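Local structure of Ral guanine nucleotide dissociation stimulator-like 2 (Mus musculus, 4JGW) at residues 47-51 with 71-75; 59-63 with 75-79; 10-16 with 28-34. The protein probably acts as a guanine nucleotide exchange factor for small G proteins and associates in vitro with GTP-bound H-Ras and Rap1A. All blocks are in the same frame, centred on the assembly; numbering follows the deposited sequence.

Contact 1 (47-51 with 71-75); sequences SSRRL and ADMMF
Leu51 and Asp72 meet where a β-strand of the N-terminal Ras-GEF (REM) region runs past the loop that follows helix 68-71 and lies along residues 48-51. Two backbone amides of the strand provide the polar links. Leu51 N donates to Asp72 OD2 over 3.0 Å, reaching it from above the carboxylate plane. A weak bond, bent to 127° at the hydrogen, joins Arg49 N to Ala71 O. Asp72 has further partners: OD1 forms a salt bridge with Arg420 of helix 416-436, and OD2 also takes a hydrogen bond from His62 NE2, which should steady the carboxylate and probably favours its charged form.

Charge contributes less directly between Arg50 and Asp72. The arginine lays its aliphatic stem against the acid: Arg50 CG lies 3.4 Å from Asp72 OD1, while Arg50 NE stays 4.3 Å from that oxygen, too far for a salt bridge. The guanidinium and carboxylate planes stand 71° apart.

Apolar packing closes the end of the contact toward helix 75-82. With CG of Phe75 trans to its backbone N (chi1 -178°), ring atom CE1 comes within 4.2 Å of Leu51 CB.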
loop_
_atom_site.group_PDB
_atom_site.type_symbol
_atom_site.label_atom_id
_atom_site.label_comp_id
_atom_site.label_asym_id
_atom_site.label_seq_id
_atom_site.Cartn_x
_atom_site.Cartn_y
_atom_site.Cartn_z
ATOM N N SER A 47 -2.023 -29.969 11.310
ATOM C CA SER A 47 -1.825 -29.093 12.459
ATOM C C SER A 47 -1.148 -27.769 12.118
ATOM O O SER A 47 -0.518 -27.625 11.068
ATOM C CB SER A 47 -1.051 -29.820 13.567
ATOM O OG SER A 47 0.293 -30.053 13.193
ATOM N N SER A 48 -1.313 -26.803 13.018
ATOM C CA SER A 48 -0.574 -25.548 12.975
ATOM C C SER A 48 -0.265 -25.111 14.399
ATOM O O SER A 48 -1.105 -25.247 15.290
ATOM C CB SER A 48 -1.371 -24.461 12.250
ATOM O OG SER A 48 -2.557 -24.137 12.955
ATOM N N ARG A 49 0.949 -24.607 14.606
ATOM C CA ARG A 49 1.338 -24.017 15.879
ATOM C C ARG A 49 1.794 -22.580 15.622
ATOM O O ARG A 49 2.925 -22.341 15.193
ATOM C CB ARG A 49 2.431 -24.852 16.564
ATOM C CG ARG A 49 2.842 -24.332 17.936
ATOM C CD ARG A 49 3.892 -25.212 18.608
ATOM N NE ARG A 49 4.258 -24.669 19.913
ATOM C CZ ARG A 49 4.889 -25.339 20.874
ATOM N NH1 ARG A 49 5.246 -26.610 20.701
ATOM N NH2 ARG A 49 5.158 -24.734 22.026
ATOM N N ARG A 50 0.899 -21.632 15.881
ATOM C CA ARG A 50 1.126 -20.239 15.504
ATOM C C ARG A 50 1.373 -19.330 16.701
ATOM O O ARG A 50 0.610 -19.351 17.675
ATOM C CB ARG A 50 -0.046 -19.706 14.675
ATOM C CG ARG A 50 -0.380 -20.546 13.453
ATOM C CD ARG A 50 -1.275 -19.789 12.496
ATOM N NE ARG A 50 -1.671 -20.615 11.359
ATOM C CZ ARG A 50 -2.818 -21.283 11.276
ATOM N NH1 ARG A 50 -3.704 -21.232 12.268
ATOM N NH2 ARG A 50 -3.082 -22.005 10.196
ATOM N N LEU A 51 2.438 -18.535 16.618
ATOM C CA LEU A 51 2.763 -17.563 17.661
ATOM C C LEU A 51 1.691 -16.477 17.725
ATOM O O LEU A 51 1.336 -15.882 16.706
ATOM C CB LEU A 51 4.157 -16.956 17.442
ATOM C CG LEU A 51 4.760 -16.115 18.580
ATOM C CD1 LEU A 51 6.284 -16.164 18.576
ATOM C CD2 LEU A 51 4.271 -14.671 18.551
ATOM N N ALA A 71 4.347 -24.796 10.111
ATOM C CA ALA A 71 3.370 -24.765 11.206
ATOM C C ALA A 71 2.748 -23.386 11.445
ATOM O O ALA A 71 1.734 -23.270 12.138
ATOM C CB ALA A 71 4.002 -25.299 12.491
ATOM N N ASP A 72 3.354 -22.350 10.869
ATOM C CA ASP A 72 2.909 -20.968 11.055
ATOM C C ASP A 72 3.317 -20.170 9.814
ATOM O O ASP A 72 4.241 -19.350 9.861
ATOM C CB ASP A 72 3.547 -20.391 12.329
ATOM C CG ASP A 72 2.959 -19.043 12.748
ATOM O OD1 ASP A 72 2.042 -18.515 12.077
ATOM O OD2 ASP A 72 3.430 -18.506 13.775
ATOM N N MET A 73 2.633 -20.427 8.699
ATOM C CA MET A 73 3.071 -19.890 7.404
ATOM C C MET A 73 2.966 -18.370 7.228
ATOM O O MET A 73 3.711 -17.795 6.438
ATOM C CB MET A 73 2.458 -20.647 6.210
ATOM C CG MET A 73 1.212 -21.457 6.494
ATOM S SD MET A 73 0.745 -22.520 5.107
ATOM C CE MET A 73 1.495 -24.083 5.556
ATOM N N MET A 74 2.069 -17.722 7.968
ATOM C CA MET A 74 1.949 -16.266 7.889
ATOM C C MET A 74 3.037 -15.529 8.680
ATOM O O MET A 74 3.338 -14.372 8.388
ATOM C CB MET A 74 0.555 -15.785 8.317
ATOM C CG MET A 74 0.294 -14.312 7.968
ATOM S SD MET A 74 -1.280 -13.634 8.522
ATOM C CE MET A 74 -2.429 -14.492 7.441
ATOM N N PHE A 75 3.632 -16.205 9.663
ATOM C CA PHE A 75 4.524 -15.543 10.618
ATOM C C PHE A 75 5.700 -14.797 9.990
ATOM O O PHE A 75 5.888 -13.608 10.249
ATOM C CB PHE A 75 5.043 -16.515 11.680
ATOM C CG PHE A 75 5.926 -15.859 12.702
ATOM C CD1 PHE A 75 5.371 -15.176 13.778
ATOM C CD2 PHE A 75 7.310 -15.894 12.570
ATOM C CE1 PHE A 75 6.180 -14.551 14.714
ATOM C CE2 PHE A 75 8.128 -15.272 13.506
ATOM C CZ PHE A 75 7.563 -14.602 14.579
#

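Contact 2 (59-63 with 75-79); sequences LVRHL and FTPAL
His62 drives the edge of its imidazole into a face of the Phe75 ring, a T-shaped pair with centroids 4.4 Å apart and planes at 74°. CD2 of His62 makes the approach, sitting 3.2 Å above the plane of the Phe75 ring and over its centre. Another part of the same ring meets the backbone of helix 59-63: Leu59 O lies at the phenyl edge, near its plane, 3.4 Å from Phe75 CZ. That oxygen also accepts the helical bond from Leu63 N.

Aliphatic groups fill in beside the rings. Leu63 CG packs 3.8 Å from Leu79 CD1, and Leu63 CD2 comes equally close to the methyl CG2 of Thr76, the two side chains crossing at about a right angle. Leu59 CB touches both Phe75 CZ and Leu79 CD1. A water bridges the polar margin: it donates to Leu63 O at 2.6 Å and is hydrogen-bonded to Thr76 OG1 at 2.9 Å.

The second shell sets the imidazole. Its CG is trans to the backbone N (chi1 -172°), directing the ring at the phenylalanine, and the bond of NE2 to Asp72 should limit rotation of the ring. Phe26 forms another edge-to-face pair with His62.

The N-to-C directions of the two short segments differ by 133°, closer to antiparallel than parallel, and their axes are 10.7 Å apart at closest approach, a separation spanned by side chains. Around this REM-region pair, Phe416 of helix 416-436 meets the Phe75 ring, Val60 packs on helix 89-101, and Leu51 of strand 46-54 touches Leu59 and His62.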
loop_
_atom_site.group_PDB
_atom_site.type_symbol
_atom_site.label_atom_id
_atom_site.label_comp_id
_atom_site.label_asym_id
_atom_site.label_seq_id
_atom_site.Cartn_x
_atom_site.Cartn_y
_atom_site.Cartn_z
ATOM N N LEU A 59 10.172 -13.677 19.239
ATOM C CA LEU A 59 9.765 -13.581 17.839
ATOM C C LEU A 59 10.881 -14.071 16.920
ATOM O O LEU A 59 10.622 -14.776 15.944
ATOM C CB LEU A 59 9.364 -12.145 17.469
ATOM C CG LEU A 59 8.193 -11.459 18.187
ATOM C CD1 LEU A 59 7.871 -10.126 17.524
ATOM C CD2 LEU A 59 6.947 -12.327 18.245
ATOM N N VAL A 60 12.118 -13.704 17.255
ATOM C CA VAL A 60 13.296 -14.087 16.477
ATOM C C VAL A 60 13.609 -15.584 16.601
ATOM O O VAL A 60 14.030 -16.210 15.625
ATOM C CB VAL A 60 14.529 -13.214 16.844
ATOM C CG1 VAL A 60 15.808 -13.744 16.193
ATOM C CG2 VAL A 60 14.289 -11.763 16.434
ATOM N N ARG A 61 13.395 -16.148 17.792
ATOM C CA ARG A 61 13.548 -17.593 18.008
ATOM C C ARG A 61 12.579 -18.376 17.125
ATOM O O ARG A 61 12.965 -19.351 16.480
ATOM C CB ARG A 61 13.341 -17.972 19.482
ATOM C CG ARG A 61 14.503 -17.619 20.401
ATOM C CD ARG A 61 14.410 -18.343 21.749
ATOM N NE ARG A 61 13.312 -17.851 22.584
ATOM C CZ ARG A 61 13.401 -16.830 23.436
ATOM N NH1 ARG A 61 14.541 -16.166 23.583
ATOM N NH2 ARG A 61 12.340 -16.466 24.145
ATOM N N HIS A 62 11.326 -17.926 17.100
ATOM C CA HIS A 62 10.286 -18.505 16.253
ATOM C C HIS A 62 10.593 -18.270 14.767
ATOM O O HIS A 62 10.351 -19.143 13.932
ATOM C CB HIS A 62 8.923 -17.918 16.640
ATOM C CG HIS A 62 7.752 -18.575 15.973
ATOM N ND1 HIS A 62 7.471 -19.918 16.103
ATOM C CD2 HIS A 62 6.769 -18.060 15.198
ATOM C CE1 HIS A 62 6.377 -20.206 15.422
ATOM N NE2 HIS A 62 5.928 -19.095 14.865
ATOM N N LEU A 63 11.151 -17.099 14.456
ATOM C CA LEU A 63 11.555 -16.743 13.089
ATOM C C LEU A 63 12.563 -17.742 12.518
ATOM O O LEU A 63 12.455 -18.155 11.361
ATOM C CB LEU A 63 12.178 -15.342 13.068
ATOM C CG LEU A 63 11.956 -14.332 11.931
ATOM C CD1 LEU A 63 13.189 -13.435 11.794
ATOM C CD2 LEU A 63 11.606 -14.960 10.589
ATOM N N PHE A 75 3.632 -16.205 9.663
ATOM C CA PHE A 75 4.524 -15.543 10.618
ATOM C C PHE A 75 5.700 -14.797 9.990
ATOM O O PHE A 75 5.888 -13.608 10.249
ATOM C CB PHE A 75 5.043 -16.515 11.680
ATOM C CG PHE A 75 5.926 -15.859 12.702
ATOM C CD1 PHE A 75 5.371 -15.176 13.778
ATOM C CD2 PHE A 75 7.310 -15.894 12.570
ATOM C CE1 PHE A 75 6.180 -14.551 14.714
ATOM C CE2 PHE A 75 8.128 -15.272 13.506
ATOM C CZ PHE A 75 7.563 -14.602 14.579
ATOM N N THR A 76 6.489 -15.507 9.187
ATOM C CA THR A 76 7.700 -14.958 8.581
ATOM C C THR A 76 7.432 -13.729 7.693
ATOM O O THR A 76 8.041 -12.683 7.911
ATOM C CB THR A 76 8.497 -16.052 7.817
ATOM O OG1 THR A 76 8.758 -17.151 8.700
ATOM C CG2 THR A 76 9.817 -15.509 7.279
ATOM N N PRO A 77 6.522 -13.843 6.702
ATOM C CA PRO A 77 6.270 -12.664 5.867
ATOM C C PRO A 77 5.607 -11.509 6.625
ATOM O O PRO A 77 5.906 -10.348 6.347
ATOM C CB PRO A 77 5.344 -13.198 4.767
ATOM C CG PRO A 77 4.711 -14.412 5.354
ATOM C CD PRO A 77 5.762 -15.017 6.228
ATOM N N ALA A 78 4.729 -11.831 7.575
ATOM C CA ALA A 78 4.069 -10.820 8.402
ATOM C C ALA A 78 5.058 -10.043 9.264
ATOM O O ALA A 78 4.990 -8.817 9.326
ATOM C CB ALA A 78 2.979 -11.448 9.268
ATOM N N LEU A 79 5.972 -10.756 9.924
ATOM C CA LEU A 79 6.978 -10.114 10.775
ATOM C C LEU A 79 7.892 -9.226 9.935
ATOM O O LEU A 79 8.134 -8.070 10.288
ATOM C CB LEU A 79 7.819 -11.152 11.536
ATOM C CG LEU A 79 8.369 -10.858 12.949
ATOM C CD1 LEU A 79 9.493 -11.824 13.291
ATOM C CD2 LEU A 79 8.845 -9.424 13.171
HETATM O O HOH W 1 11.045 -18.799 9.257
#

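Contact 3 (10-16 with 28-34); sequences EEASVSV and VTSRQYR
Ser15 and Ser30 face each other as an antiparallel hydrogen-bonded pair in the β-hairpin formed by strands 11-21 and 24-33. Their reciprocal amide-to-carbonyl bonds, Ser15 N to Ser30 O and Ser30 N to Ser15 O, both measure 2.8 Å. This regular portion is the close-knit half of the contact. On the face carrying Val14, Val16, Thr29 and Arg31, side chains lie alongside their cross-strand neighbours: Val14 CG2 is 3.8 Å from Arg31 CG, and Val16 CG2 is 3.9 Å from Thr29 CG2.

Toward Glu10 the pairing becomes irregular. A classic β bulge sets two residues, Ala12 and Ser13, opposite the single Gln32, and Gln32 O accepts from both amides, at 2.8 Å from Ala12 N and 3.3 Å from Ser13 N. Both donors lie in the carbonyl plane. Beyond the bulge Arg34 N still bonds to Glu10 O, but the side chains here are largely exposed, and the charged ends of Glu10 and Arg34 do not meet. The extended Arg34 chain passes Ala12 CB, which lies over a guanidinium face, and brings NH1 within 3.4 Å of Glu10 CG. Glu10 OE2 remains 5.0 Å from that nitrogen, as the glutamate bends at chi2 (81°) and carries its carboxylate away.

The cohesion of this hairpin therefore rests chiefly on backbone hydrogen bonds, with modest aliphatic contacts on one face, while opposite charges at the exposed end probably add only weak attraction.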
loop_
_atom_site.group_PDB
_atom_site.type_symbol
_atom_site.label_atom_id
_atom_site.label_comp_id
_atom_site.label_asym_id
_atom_site.label_seq_id
_atom_site.Cartn_x
_atom_site.Cartn_y
_atom_site.Cartn_z
ATOM N N GLU A 10 -13.701 -33.280 3.942
ATOM C CA GLU A 10 -14.685 -33.234 5.018
ATOM C C GLU A 10 -14.009 -33.590 6.342
ATOM O O GLU A 10 -13.383 -34.647 6.461
ATOM C CB GLU A 10 -15.842 -34.196 4.727
ATOM C CG GLU A 10 -17.125 -33.902 5.501
ATOM C CD GLU A 10 -17.953 -32.787 4.882
ATOM O OE1 GLU A 10 -18.441 -32.964 3.745
ATOM O OE2 GLU A 10 -18.126 -31.738 5.540
ATOM N N GLU A 11 -14.128 -32.701 7.327
ATOM C CA GLU A 11 -13.474 -32.896 8.622
ATOM C C GLU A 11 -14.346 -33.648 9.627
ATOM O O GLU A 11 -15.576 -33.628 9.538
ATOM C CB GLU A 11 -12.995 -31.560 9.208
ATOM C CG GLU A 11 -14.099 -30.585 9.605
ATOM C CD GLU A 11 -13.561 -29.343 10.296
ATOM O OE1 GLU A 11 -12.451 -28.889 9.943
ATOM O OE2 GLU A 11 -14.252 -28.814 11.191
ATOM N N ALA A 12 -13.690 -34.308 10.581
ATOM C CA ALA A 12 -14.370 -35.091 11.609
ATOM C C ALA A 12 -14.178 -34.506 13.009
ATOM O O ALA A 12 -15.050 -34.654 13.869
ATOM C CB ALA A 12 -13.900 -36.541 11.567
ATOM N N SER A 13 -13.038 -33.848 13.226
ATOM C CA SER A 13 -12.681 -33.297 14.537
ATOM C C SER A 13 -11.684 -32.140 14.428
ATOM O O SER A 13 -10.795 -32.156 13.576
ATOM C CB SER A 13 -12.106 -34.399 15.434
ATOM O OG SER A 13 -11.806 -33.912 16.732
ATOM N N VAL A 14 -11.846 -31.141 15.296
ATOM C CA VAL A 14 -10.912 -30.014 15.408
ATOM C C VAL A 14 -10.637 -29.709 16.883
ATOM O O VAL A 14 -11.565 -29.433 17.652
ATOM C CB VAL A 14 -11.437 -28.733 14.692
ATOM C CG1 VAL A 14 -10.575 -27.518 15.036
ATOM C CG2 VAL A 14 -11.476 -28.925 13.185
ATOM N N SER A 15 -9.364 -29.765 17.270
ATOM C CA SER A 15 -8.949 -29.457 18.638
ATOM C C SER A 15 -8.046 -28.227 18.684
ATOM O O SER A 15 -7.087 -28.123 17.916
ATOM C CB SER A 15 -8.244 -30.657 19.273
ATOM O OG SER A 15 -9.131 -31.756 19.395
ATOM N N VAL A 16 -8.363 -27.301 19.588
ATOM C CA VAL A 16 -7.615 -26.050 19.729
ATOM C C VAL A 16 -7.225 -25.809 21.189
ATOM O O VAL A 16 -8.082 -25.812 22.075
ATOM C CB VAL A 16 -8.428 -24.832 19.199
ATOM C CG1 VAL A 16 -7.616 -23.544 19.298
ATOM C CG2 VAL A 16 -8.881 -25.061 17.761
ATOM N N VAL A 28 -1.995 -24.044 19.297
ATOM C CA VAL A 28 -1.944 -25.266 18.503
ATOM C C VAL A 28 -3.352 -25.627 18.040
ATOM O O VAL A 28 -4.299 -25.617 18.830
ATOM C CB VAL A 28 -1.310 -26.451 19.279
ATOM C CG1 VAL A 28 -1.095 -27.647 18.354
ATOM C CG2 VAL A 28 0.010 -26.038 19.909
ATOM N N THR A 29 -3.475 -25.922 16.750
ATOM C CA THR A 29 -4.726 -26.381 16.168
ATOM C C THR A 29 -4.482 -27.727 15.500
ATOM O O THR A 29 -3.516 -27.886 14.757
ATOM C CB THR A 29 -5.271 -25.370 15.135
ATOM O OG1 THR A 29 -5.316 -24.063 15.722
ATOM C CG2 THR A 29 -6.671 -25.758 14.673
ATOM N N SER A 30 -5.349 -28.694 15.781
ATOM C CA SER A 30 -5.247 -30.017 15.180
ATOM C C SER A 30 -6.573 -30.406 14.539
ATOM O O SER A 30 -7.583 -30.574 15.226
ATOM C CB SER A 30 -4.822 -31.056 16.222
ATOM O OG SER A 30 -4.366 -32.242 15.600
ATOM N N ARG A 31 -6.559 -30.537 13.215
ATOM C CA ARG A 31 -7.766 -30.835 12.450
ATOM C C ARG A 31 -7.687 -32.231 11.840
ATOM O O ARG A 31 -6.809 -32.515 11.020
ATOM C CB ARG A 31 -7.985 -29.784 11.354
ATOM C CG ARG A 31 -7.928 -28.337 11.838
ATOM C CD ARG A 31 -7.763 -27.365 10.673
ATOM N NE ARG A 31 -7.009 -26.170 11.058
ATOM C CZ ARG A 31 -5.679 -26.087 11.071
ATOM N NH1 ARG A 31 -4.933 -27.130 10.721
ATOM N NH2 ARG A 31 -5.087 -24.954 11.438
ATOM N N GLN A 32 -8.603 -33.101 12.257
ATOM C CA GLN A 32 -8.693 -34.453 11.717
ATOM C C GLN A 32 -9.719 -34.491 10.589
ATOM O O GLN A 32 -10.899 -34.204 10.800
ATOM C CB GLN A 32 -9.058 -35.461 12.815
ATOM C CG GLN A 32 -9.121 -36.920 12.350
ATOM C CD GLN A 32 -7.763 -37.485 11.969
ATOM O OE1 GLN A 32 -6.871 -37.611 12.807
ATOM N NE2 GLN A 32 -7.603 -37.837 10.698
ATOM N N TYR A 33 -9.253 -34.839 9.394
ATOM C CA TYR A 33 -10.122 -34.973 8.233
ATOM C C TYR A 33 -10.460 -36.436 7.970
ATOM O O TYR A 33 -9.696 -37.335 8.330
ATOM C CB TYR A 33 -9.464 -34.355 6.995
ATOM C CG TYR A 33 -9.435 -32.842 7.000
ATOM C CD1 TYR A 33 -8.363 -32.144 7.559
ATOM C CD2 TYR A 33 -10.481 -32.104 6.444
ATOM C CE1 TYR A 33 -8.332 -30.751 7.564
ATOM C CE2 TYR A 33 -10.461 -30.711 6.443
ATOM C CZ TYR A 33 -9.384 -30.043 7.004
ATOM O OH TYR A 33 -9.364 -28.667 7.004
ATOM N N ARG A 34 -11.615 -36.663 7.351
ATOM C CA ARG A 34 -12.008 -37.994 6.907
ATOM C C ARG A 34 -11.159 -38.383 5.699
ATOM O O ARG A 34 -10.835 -37.528 4.875
ATOM C CB ARG A 34 -13.494 -38.026 6.548
ATOM C CG ARG A 34 -14.433 -37.948 7.746
ATOM C CD ARG A 34 -15.886 -38.065 7.310
ATOM N NE ARG A 34 -16.806 -38.039 8.446
ATOM C CZ ARG A 34 -17.454 -36.957 8.874
ATOM N NH1 ARG A 34 -17.295 -35.787 8.267
ATOM N NH2 ARG A 34 -18.270 -37.047 9.918
#

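In the fold
From the N terminus, contact 3 comes first, bringing strand 24-33 back along strand 11-21 and closing the hairpin. Strand 46-54 then joins the other side of 24-33, where a bond between Thr29 N and Ser48 O links contacts 3 and 1. Contact 1 closes the longer excursion through helices 56-63 and 68-71; contact 2 opens inside it and ends alongside, sharing Phe75 and running on into helix 75-82. Their centres lie 10 Å apart, whereas contacts 2 and 3 do not touch, with nearest atoms about 10 Å apart. Contact 1 thus connects the hairpin's sheet with the REM-region helices, and helix 416-436 of the Ras-GEF range borders contacts 1 and 2.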